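Long-range contacts in serine protease pet (Escherichia coli, PDB 4OM9), which acts as an autotransporter enterotoxin of enteroaggregative strains, a serine protease that probably cleaves the host cytoskeletal protein alpha-fodrin: residues N94-G99 with N251-L256; N100-Q105 with P244-T249. All blocks are in the same frame, centred on the assembly; numbering follows the deposited sequence.

Contact 1 (N94-G99 with N251-L256); sequences NRMTTG and NELKQL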
ATOM      1  N   ASN A  94      36.480 -24.676   3.252  1.00 36.82           N
ATOM      2  CA  ASN A  94      36.576 -26.101   3.562  1.00 37.22           C
ATOM      3  C   ASN A  94      35.323 -26.819   3.095  1.00 36.35           C
ATOM      4  O   ASN A  94      34.286 -26.183   2.797  1.00 35.39           O
ATOM      5  CB  ASN A  94      36.781 -26.331   5.060  1.00 37.62           C
ATOM      6  CG  ASN A  94      37.567 -27.621   5.365  1.00 38.69           C
ATOM      7  OD1 ASN A  94      37.513 -28.594   4.611  1.00 38.83           O
ATOM      8  ND2 ASN A  94      38.272 -27.626   6.484  1.00 41.60           N
ATOM      9  N   ARG A  95      35.410 -28.142   3.032  1.00 36.83           N
ATOM     10  CA  ARG A  95      34.264 -28.948   2.628  1.00 38.65           C
ATOM     11  C   ARG A  95      34.480 -30.428   2.891  1.00 40.76           C
ATOM     12  O   ARG A  95      35.609 -30.887   3.108  1.00 38.68           O
ATOM     13  CB  ARG A  95      33.935 -28.742   1.142  1.00 40.56           C
ATOM     14  CG  ARG A  95      35.055 -29.115   0.185  1.00 42.42           C
ATOM     15  CD  ARG A  95      34.524 -29.308  -1.236  1.00 45.37           C
ATOM     16  NE  ARG A  95      35.596 -29.785  -2.107  1.00 46.38           N
ATOM     17  CZ  ARG A  95      35.431 -30.279  -3.330  1.00 54.36           C
ATOM     18  NH1 ARG A  95      34.219 -30.379  -3.873  1.00 47.54           N
ATOM     19  NH2 ARG A  95      36.496 -30.676  -4.012  1.00 56.82           N
ATOM     20  N   MET A  96      33.366 -31.150   2.910  1.00 43.52           N
ATOM     21  CA  MET A  96      33.367 -32.596   2.934  1.00 43.25           C
ATOM     22  C   MET A  96      32.454 -33.099   1.815  1.00 43.80           C
ATOM     23  O   MET A  96      31.488 -32.448   1.403  1.00 39.55           O
ATOM     24  CB  MET A  96      32.929 -33.144   4.298  1.00 43.93           C
ATOM     25  CG  MET A  96      34.073 -33.384   5.280  1.00 48.22           C
ATOM     26  SD  MET A  96      33.528 -34.008   6.892  1.00 51.30           S
ATOM     27  CE  MET A  96      32.833 -35.563   6.413  1.00 53.01           C
ATOM     28  N   THR A  97      32.773 -34.291   1.352  1.00 40.28           N
ATOM     29  CA  THR A  97      32.364 -34.742   0.049  1.00 38.65           C
ATOM     30  C   THR A  97      32.123 -36.228   0.150  1.00 40.83           C
ATOM     31  O   THR A  97      32.818 -36.922   0.893  1.00 40.13           O
ATOM     32  CB  THR A  97      33.436 -34.381  -0.995  1.00 38.46           C
ATOM     33  OG1 THR A  97      32.993 -33.236  -1.745  1.00 39.60           O
ATOM     34  CG2 THR A  97      33.753 -35.533  -1.905  1.00 39.00           C
ATOM     35  N   THR A  98      31.107 -36.701  -0.563  1.00 37.47           N
ATOM     36  CA  THR A  98      30.605 -38.045  -0.370  1.00 37.91           C
ATOM     37  C   THR A  98      30.537 -38.737  -1.724  1.00 38.69           C
ATOM     38  O   THR A  98      30.380 -38.065  -2.743  1.00 39.10           O
ATOM     39  CB  THR A  98      29.223 -37.985   0.319  1.00 36.96           C
ATOM     40  OG1 THR A  98      29.200 -38.825   1.476  1.00 42.82           O
ATOM     41  CG2 THR A  98      28.090 -38.343  -0.629  1.00 36.61           C
ATOM     42  N   GLY A  99      30.680 -40.062  -1.748  1.00 39.46           N
ATOM     43  CA  GLY A  99      30.643 -40.825  -2.987  1.00 40.24           C
ATOM     44  C   GLY A  99      29.378 -40.585  -3.811  1.00 41.05           C
ATOM     45  O   GLY A  99      29.370 -40.707  -5.041  1.00 40.30           O
ATOM     46  N   ASN A 251      27.110 -32.841   9.455  1.00 39.21           N
ATOM     47  CA  ASN A 251      27.373 -32.630  10.867  1.00 37.50           C
ATOM     48  C   ASN A 251      28.822 -32.889  11.183  1.00 37.98           C
ATOM     49  O   ASN A 251      29.397 -32.271  12.081  1.00 43.52           O
ATOM     50  CB  ASN A 251      26.455 -33.500  11.720  1.00 38.21           C
ATOM     51  CG  ASN A 251      25.045 -32.936  11.791  1.00 41.87           C
ATOM     52  OD1 ASN A 251      24.828 -31.752  11.498  1.00 42.82           O
ATOM     53  ND2 ASN A 251      24.086 -33.768  12.178  1.00 43.48           N
ATOM     54  N   GLU A 252      29.435 -33.763  10.408  1.00 44.85           N
ATOM     55  CA  GLU A 252      30.849 -34.024  10.606  1.00 54.48           C
ATOM     56  C   GLU A 252      31.662 -32.811  10.168  1.00 48.11           C
ATOM     57  O   GLU A 252      32.614 -32.432  10.829  1.00 51.40           O
ATOM     58  CB  GLU A 252      31.279 -35.300   9.874  1.00 56.37           C
ATOM     59  CG  GLU A 252      31.078 -36.539  10.751  1.00 62.72           C
ATOM     60  CD  GLU A 252      30.927 -37.827   9.961  1.00 74.82           C
ATOM     61  OE1 GLU A 252      31.127 -37.806   8.728  1.00 76.52           O
ATOM     62  OE2 GLU A 252      30.598 -38.867  10.579  1.00 77.80           O
ATOM     63  N   LEU A 253      31.276 -32.174   9.073  1.00 48.47           N
ATOM     64  CA  LEU A 253      32.000 -30.983   8.684  1.00 48.19           C
ATOM     65  C   LEU A 253      31.824 -29.916   9.754  1.00 41.21           C
ATOM     66  O   LEU A 253      32.789 -29.271  10.120  1.00 43.89           O
ATOM     67  CB  LEU A 253      31.550 -30.447   7.328  1.00 42.15           C
ATOM     68  CG  LEU A 253      32.398 -29.202   7.047  1.00 45.48           C
ATOM     69  CD1 LEU A 253      33.808 -29.572   6.560  1.00 44.83           C
ATOM     70  CD2 LEU A 253      31.716 -28.205   6.123  1.00 39.20           C
ATOM     71  N   LYS A 254      30.610 -29.756  10.280  1.00 38.59           N
ATOM     72  CA  LYS A 254      30.348 -28.720  11.288  1.00 36.07           C
ATOM     73  C   LYS A 254      31.132 -28.979  12.587  1.00 42.67           C
ATOM     74  O   LYS A 254      31.416 -28.056  13.345  1.00 38.79           O
ATOM     75  CB  LYS A 254      28.849 -28.620  11.608  1.00 38.97           C
ATOM     76  CG  LYS A 254      27.953 -28.022  10.503  1.00 35.35           C
ATOM     77  CD  LYS A 254      26.483 -28.054  10.940  1.00 36.46           C
ATOM     78  CE  LYS A 254      25.554 -27.355   9.943  1.00 34.52           C
ATOM     79  NZ  LYS A 254      24.235 -26.968  10.546  1.00 33.39           N
ATOM     80  N   GLN A 255      31.480 -30.237  12.843  1.00 47.88           N
ATOM     81  CA  GLN A 255      32.198 -30.568  14.068  1.00 47.40           C
ATOM     82  C   GLN A 255      33.619 -30.049  14.009  1.00 44.76           C
ATOM     83  O   GLN A 255      34.225 -29.766  15.037  1.00 49.19           O
ATOM     84  CB  GLN A 255      32.188 -32.074  14.321  1.00 52.59           C
ATOM     85  CG  GLN A 255      31.075 -32.519  15.244  1.00 53.17           C
ATOM     86  CD  GLN A 255      31.167 -31.869  16.612  1.00 62.03           C
ATOM     87  OE1 GLN A 255      32.261 -31.694  17.159  1.00 64.33           O
ATOM     88  NE2 GLN A 255      30.019 -31.508  17.177  1.00 55.39           N
ATOM     89  N   LEU A 256      34.139 -29.902  12.801  1.00 37.64           N
ATOM     90  CA  LEU A 256      35.493 -29.404  12.624  1.00 35.83           C
ATOM     91  C   LEU A 256      35.665 -27.939  13.088  1.00 38.85           C
ATOM     92  O   LEU A 256      36.789 -27.432  13.177  1.00 38.72           O
ATOM     93  CB  LEU A 256      35.898 -29.527  11.159  1.00 35.66           C
ATOM     94  CG  LEU A 256      35.984 -30.945  10.589  1.00 40.37           C
ATOM     95  CD1 LEU A 256      36.495 -30.865   9.175  1.00 36.52           C
ATOM     96  CD2 LEU A 256      36.885 -31.839  11.451  1.00 38.16           C
TER
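Asn-94 OD1 takes the N-H of Arg-95, the next residue, in a 2.7 Å bond and at the same time faces the helix, where Leu-253 CD1 lies 4.3 Å from this OD1. The donor meets OD1 in the carbonyl plane, on a lone pair, although the N-H points at it only moderately well, at 139°. This local bond helps to set the turn of the amide, and the Asn-94 side chain also touches Phe-257. Leu-253 is the buried residue of the contact. Its CD1 branch is pressed against the strand backbone, with Leu-253 CD1 3.8 Å from Arg-95 C.

The strand belongs to the antiparallel sheet of residues 60-107, consistent with the first barrel of a chymotrypsin-like PA-clan protease. Residues 251-255 belong to helix 247-255, which follows the second sheet and comes back to cover the first, much as the C-terminal helix does in chymotrypsin. The axes of strand 94-97 and helix residues 251-255 run roughly antiparallel (150°) and come within 8.3 Å of each other.

Met-96 contributes the largest share of the buried surface. It slides past Leu-253 in the opposite direction, with Met-96 CG 4.0 Å from Leu-253 CD1, and carries its sulfur over the helix backbone, where Met-96 SD is 3.6 Å from Leu-253 N. At the last torsion the chain bends (chi3 63°), which sends the methyl across Glu-252 at about a right angle. Met-96 CE thus rests 3.6 Å from Glu-252 OE1 and also lies against the CB of that residue. The other carboxylate oxygen, OE2, is engaged in a salt bridge with Lys-248 one turn back along the helix. Ile-104, on the neighbouring strand, touches both Met-96 and Leu-253.

Contact 2 (N100-Q105 with P244-T249); sequences NDFSIQ and PFDSKT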
ATOM      1  N   ASN A 100      28.300 -40.233  -3.124  1.00 38.37           N
ATOM      2  CA  ASN A 100      27.050 -39.892  -3.773  1.00 37.61           C
ATOM      3  C   ASN A 100      27.012 -38.423  -4.267  1.00 36.81           C
ATOM      4  O   ASN A 100      25.938 -37.935  -4.655  1.00 36.11           O
ATOM      5  CB  ASN A 100      25.884 -40.158  -2.813  1.00 36.97           C
ATOM      6  CG  ASN A 100      24.575 -40.477  -3.539  1.00 36.89           C
ATOM      7  OD1 ASN A 100      24.558 -41.158  -4.577  1.00 37.49           O
ATOM      8  ND2 ASN A 100      23.471 -39.988  -2.981  1.00 35.89           N
ATOM      9  N   ASP A 101      28.176 -37.748  -4.227  1.00 40.27           N
ATOM     10  CA  ASP A 101      28.397 -36.431  -4.861  1.00 38.91           C
ATOM     11  C   ASP A 101      27.889 -35.304  -3.962  1.00 36.95           C
ATOM     12  O   ASP A 101      27.697 -34.163  -4.397  1.00 35.97           O
ATOM     13  CB  ASP A 101      27.739 -36.374  -6.257  1.00 41.20           C
ATOM     14  CG  ASP A 101      28.059 -35.096  -7.034  1.00 45.28           C
ATOM     15  OD1 ASP A 101      29.151 -34.528  -6.864  1.00 48.35           O
ATOM     16  OD2 ASP A 101      27.200 -34.660  -7.840  1.00 47.92           O
ATOM     17  N   PHE A 102      27.697 -35.621  -2.688  1.00 35.20           N
ATOM     18  CA  PHE A 102      27.222 -34.624  -1.753  1.00 34.28           C
ATOM     19  C   PHE A 102      28.383 -33.725  -1.325  1.00 34.40           C
ATOM     20  O   PHE A 102      29.520 -34.187  -1.182  1.00 35.24           O
ATOM     21  CB  PHE A 102      26.570 -35.287  -0.542  1.00 34.14           C
ATOM     22  CG  PHE A 102      26.160 -34.316   0.517  1.00 33.44           C
ATOM     23  CD1 PHE A 102      25.008 -33.544   0.365  1.00 32.63           C
ATOM     24  CD2 PHE A 102      26.939 -34.150   1.658  1.00 33.72           C
ATOM     25  CE1 PHE A 102      24.630 -32.637   1.336  1.00 32.13           C
ATOM     26  CE2 PHE A 102      26.577 -33.237   2.646  1.00 33.22           C
ATOM     27  CZ  PHE A 102      25.425 -32.468   2.486  1.00 32.43           C
ATOM     28  N   SER A 103      28.088 -32.441  -1.119  1.00 33.66           N
ATOM     29  CA  SER A 103      29.088 -31.504  -0.636  1.00 33.77           C
ATOM     30  C   SER A 103      28.526 -30.535   0.396  1.00 33.03           C
ATOM     31  O   SER A 103      27.603 -29.783   0.109  1.00 32.34           O
ATOM     32  CB  SER A 103      29.695 -30.719  -1.796  1.00 34.01           C
ATOM     33  OG  SER A 103      30.682 -29.808  -1.311  1.00 34.33           O
ATOM     34  N   ILE A 104      29.094 -30.572   1.601  1.00 35.08           N
ATOM     35  CA  ILE A 104      28.821 -29.580   2.640  1.00 32.90           C
ATOM     36  C   ILE A 104      30.030 -28.657   2.754  1.00 33.33           C
ATOM     37  O   ILE A 104      31.183 -29.097   2.898  1.00 34.10           O
ATOM     38  CB  ILE A 104      28.494 -30.220   4.005  1.00 33.12           C
ATOM     39  CG1 ILE A 104      28.369 -29.148   5.090  1.00 32.93           C
ATOM     40  CG2 ILE A 104      29.554 -31.187   4.407  1.00 34.08           C
ATOM     41  CD1 ILE A 104      27.215 -28.183   4.891  1.00 32.10           C
ATOM     42  N   GLN A 105      29.741 -27.368   2.658  1.00 32.76           N
ATOM     43  CA  GLN A 105      30.743 -26.336   2.519  1.00 33.08           C
ATOM     44  C   GLN A 105      30.810 -25.449   3.756  1.00 33.05           C
ATOM     45  O   GLN A 105      29.776 -25.130   4.368  1.00 32.52           O
ATOM     46  CB  GLN A 105      30.450 -25.456   1.297  1.00 32.71           C
ATOM     47  CG  GLN A 105      30.561 -26.127  -0.069  1.00 32.99           C
ATOM     48  CD  GLN A 105      30.153 -25.168  -1.182  1.00 32.72           C
ATOM     49  OE1 GLN A 105      29.018 -24.687  -1.216  1.00 32.02           O
ATOM     50  NE2 GLN A 105      31.083 -24.864  -2.077  1.00 33.40           N
ATOM     51  N   PRO A 244      20.574 -36.630  -2.412  1.00 33.56           N
ATOM     52  CA  PRO A 244      19.787 -36.406  -1.198  1.00 32.98           C
ATOM     53  C   PRO A 244      20.612 -35.721  -0.132  1.00 32.56           C
ATOM     54  O   PRO A 244      21.759 -36.140   0.098  1.00 34.07           O
ATOM     55  CB  PRO A 244      19.398 -37.821  -0.756  1.00 34.53           C
ATOM     56  CG  PRO A 244      19.574 -38.673  -1.987  1.00 37.11           C
ATOM     57  CD  PRO A 244      20.732 -38.064  -2.710  1.00 33.78           C
ATOM     58  N   PHE A 245      20.058 -34.700   0.516  1.00 35.43           N
ATOM     59  CA  PHE A 245      20.796 -34.007   1.574  1.00 38.37           C
ATOM     60  C   PHE A 245      21.326 -34.969   2.632  1.00 40.02           C
ATOM     61  O   PHE A 245      20.603 -35.848   3.092  1.00 39.29           O
ATOM     62  CB  PHE A 245      19.933 -32.951   2.274  1.00 34.68           C
ATOM     63  CG  PHE A 245      20.558 -32.432   3.544  1.00 37.85           C
ATOM     64  CD1 PHE A 245      21.537 -31.458   3.493  1.00 38.41           C
ATOM     65  CD2 PHE A 245      20.200 -32.953   4.778  1.00 38.42           C
ATOM     66  CE1 PHE A 245      22.134 -30.990   4.658  1.00 42.19           C
ATOM     67  CE2 PHE A 245      20.781 -32.490   5.935  1.00 42.43           C
ATOM     68  CZ  PHE A 245      21.752 -31.507   5.878  1.00 42.19           C
ATOM     69  N   ASP A 246      22.569 -34.766   3.053  1.00 36.06           N
ATOM     70  CA  ASP A 246      23.237 -35.731   3.943  1.00 35.92           C
ATOM     71  C   ASP A 246      23.623 -35.100   5.289  1.00 34.08           C
ATOM     72  O   ASP A 246      24.625 -34.407   5.390  1.00 31.14           O
ATOM     73  CB  ASP A 246      24.466 -36.309   3.236  1.00 33.08           C
ATOM     74  CG  ASP A 246      25.276 -37.266   4.108  1.00 33.49           C
ATOM     75  OD1 ASP A 246      24.967 -37.488   5.300  1.00 40.03           O
ATOM     76  OD2 ASP A 246      26.255 -37.814   3.574  1.00 35.07           O
ATOM     77  N   SER A 247      22.830 -35.408   6.311  1.00 34.10           N
ATOM     78  CA  SER A 247      23.012 -34.919   7.672  1.00 36.88           C
ATOM     79  C   SER A 247      24.333 -35.305   8.330  1.00 40.69           C
ATOM     80  O   SER A 247      25.023 -34.481   8.930  1.00 39.93           O
ATOM     81  CB  SER A 247      21.881 -35.445   8.545  1.00 37.39           C
ATOM     82  OG  SER A 247      20.949 -34.421   8.811  1.00 42.86           O
ATOM     83  N   LYS A 248      24.638 -36.588   8.252  1.00 40.10           N
ATOM     84  CA  LYS A 248      25.811 -37.157   8.871  1.00 37.96           C
ATOM     85  C   LYS A 248      27.091 -36.483   8.400  1.00 35.86           C
ATOM     86  O   LYS A 248      27.924 -36.091   9.209  1.00 37.77           O
ATOM     87  CB  LYS A 248      25.859 -38.656   8.571  1.00 39.83           C
ATOM     88  CG  LYS A 248      27.113 -39.357   9.041  1.00 44.43           C
ATOM     89  CD  LYS A 248      27.109 -40.808   8.558  1.00 52.46           C
ATOM     90  CE  LYS A 248      28.295 -41.564   9.109  1.00 55.52           C
ATOM     91  NZ  LYS A 248      29.563 -40.790   8.910  1.00 57.90           N
ATOM     92  N   THR A 249      27.255 -36.360   7.089  1.00 34.54           N
ATOM     93  CA  THR A 249      28.439 -35.720   6.529  1.00 32.20           C
ATOM     94  C   THR A 249      28.421 -34.221   6.827  1.00 34.29           C
ATOM     95  O   THR A 249      29.452 -33.617   7.120  1.00 33.03           O
ATOM     96  CB  THR A 249      28.529 -35.951   5.008  1.00 34.44           C
ATOM     97  OG1 THR A 249      28.466 -37.358   4.730  1.00 35.32           O
ATOM     98  CG2 THR A 249      29.828 -35.372   4.448  1.00 34.47           C
TER
HETATM   99  O   HOH W   1      23.569 -38.492  -0.638  1.00 30.72           O
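The Phe-102 ring lies with one face against Asp-246, whose CB sits 3.6 Å from the ring centroid and almost straight above it, a CH-pi contact. The backbone of Asp-246 follows the ring closely: its N comes over the face as well, 3.4 Å from Phe-102 CE1. Phe-245 meets the same ring differently. The two form an offset edge-to-face pair, the edge of Phe-102 directed at the face of Phe-245, with planes at 85° and centroids 5.8 Å apart.

Asp-246 is also the N-cap of helix 247-255. A chi1 of 177° swings the carboxylate away from the Asp-246 N and past the ring to the first turn of the helix, and Thr-249 grips both oxygens. Thr-249 N donates to Asp-246 OD1 over 3.1 Å in a nearly straight bond (175°), while Thr-249 OG1 donates to Asp-246 OD2 over 2.5 Å; each donor approaches from above the carboxylate plane. The cap marks the point where the chain leaves the second beta sheet, through strand 239-244, and starts the helix that crosses to the first sheet, an arrangement consistent with the double-barrel fold of PA-clan proteases.

Farther along the strand, Ile-104 brings its CG2 branch against the first turn of the helix, 3.6 Å from Thr-249 O, while the CB of Thr-249 touches the Phe-102 ring; Val-68 from strand 66-70 packs against both Ile-104 and Phe-102. At the other end, Asn-100 is joined to Pro-244 through a water, which accepts from Asn-100 ND2 at 2.8 Å and donates to Pro-244 O at 3.1 Å. The same ND2 also donates to Asn-189 O, and Asn-100 OD1 accepts from Lys-190 NZ, so the amide is held through both its nitrogen and its oxygen.

In the fold
Contacts 1 and 2 are two stations along one packing: helix 247-255, with the residues leading into it, against neighbouring strands 88-97 and 102-107 of a single sheet. Their centres are 8 Å apart, and contact 2 is nested inside the chain loop that contact 1 closes. Contact 2, at the start of the helix, is buried and largely aromatic. Contact 1, farther along the helix, lies at the surface and relies on aliphatic groups and a thioether. Neither has a direct hydrogen bond between its segments; contact 2 adds a water bridge and a cap inside 244-249. The two join directly: a probable hydrogen bond links Met-96 N to Ile-104 O, and Met-96 CE packs on Thr-249 CG2.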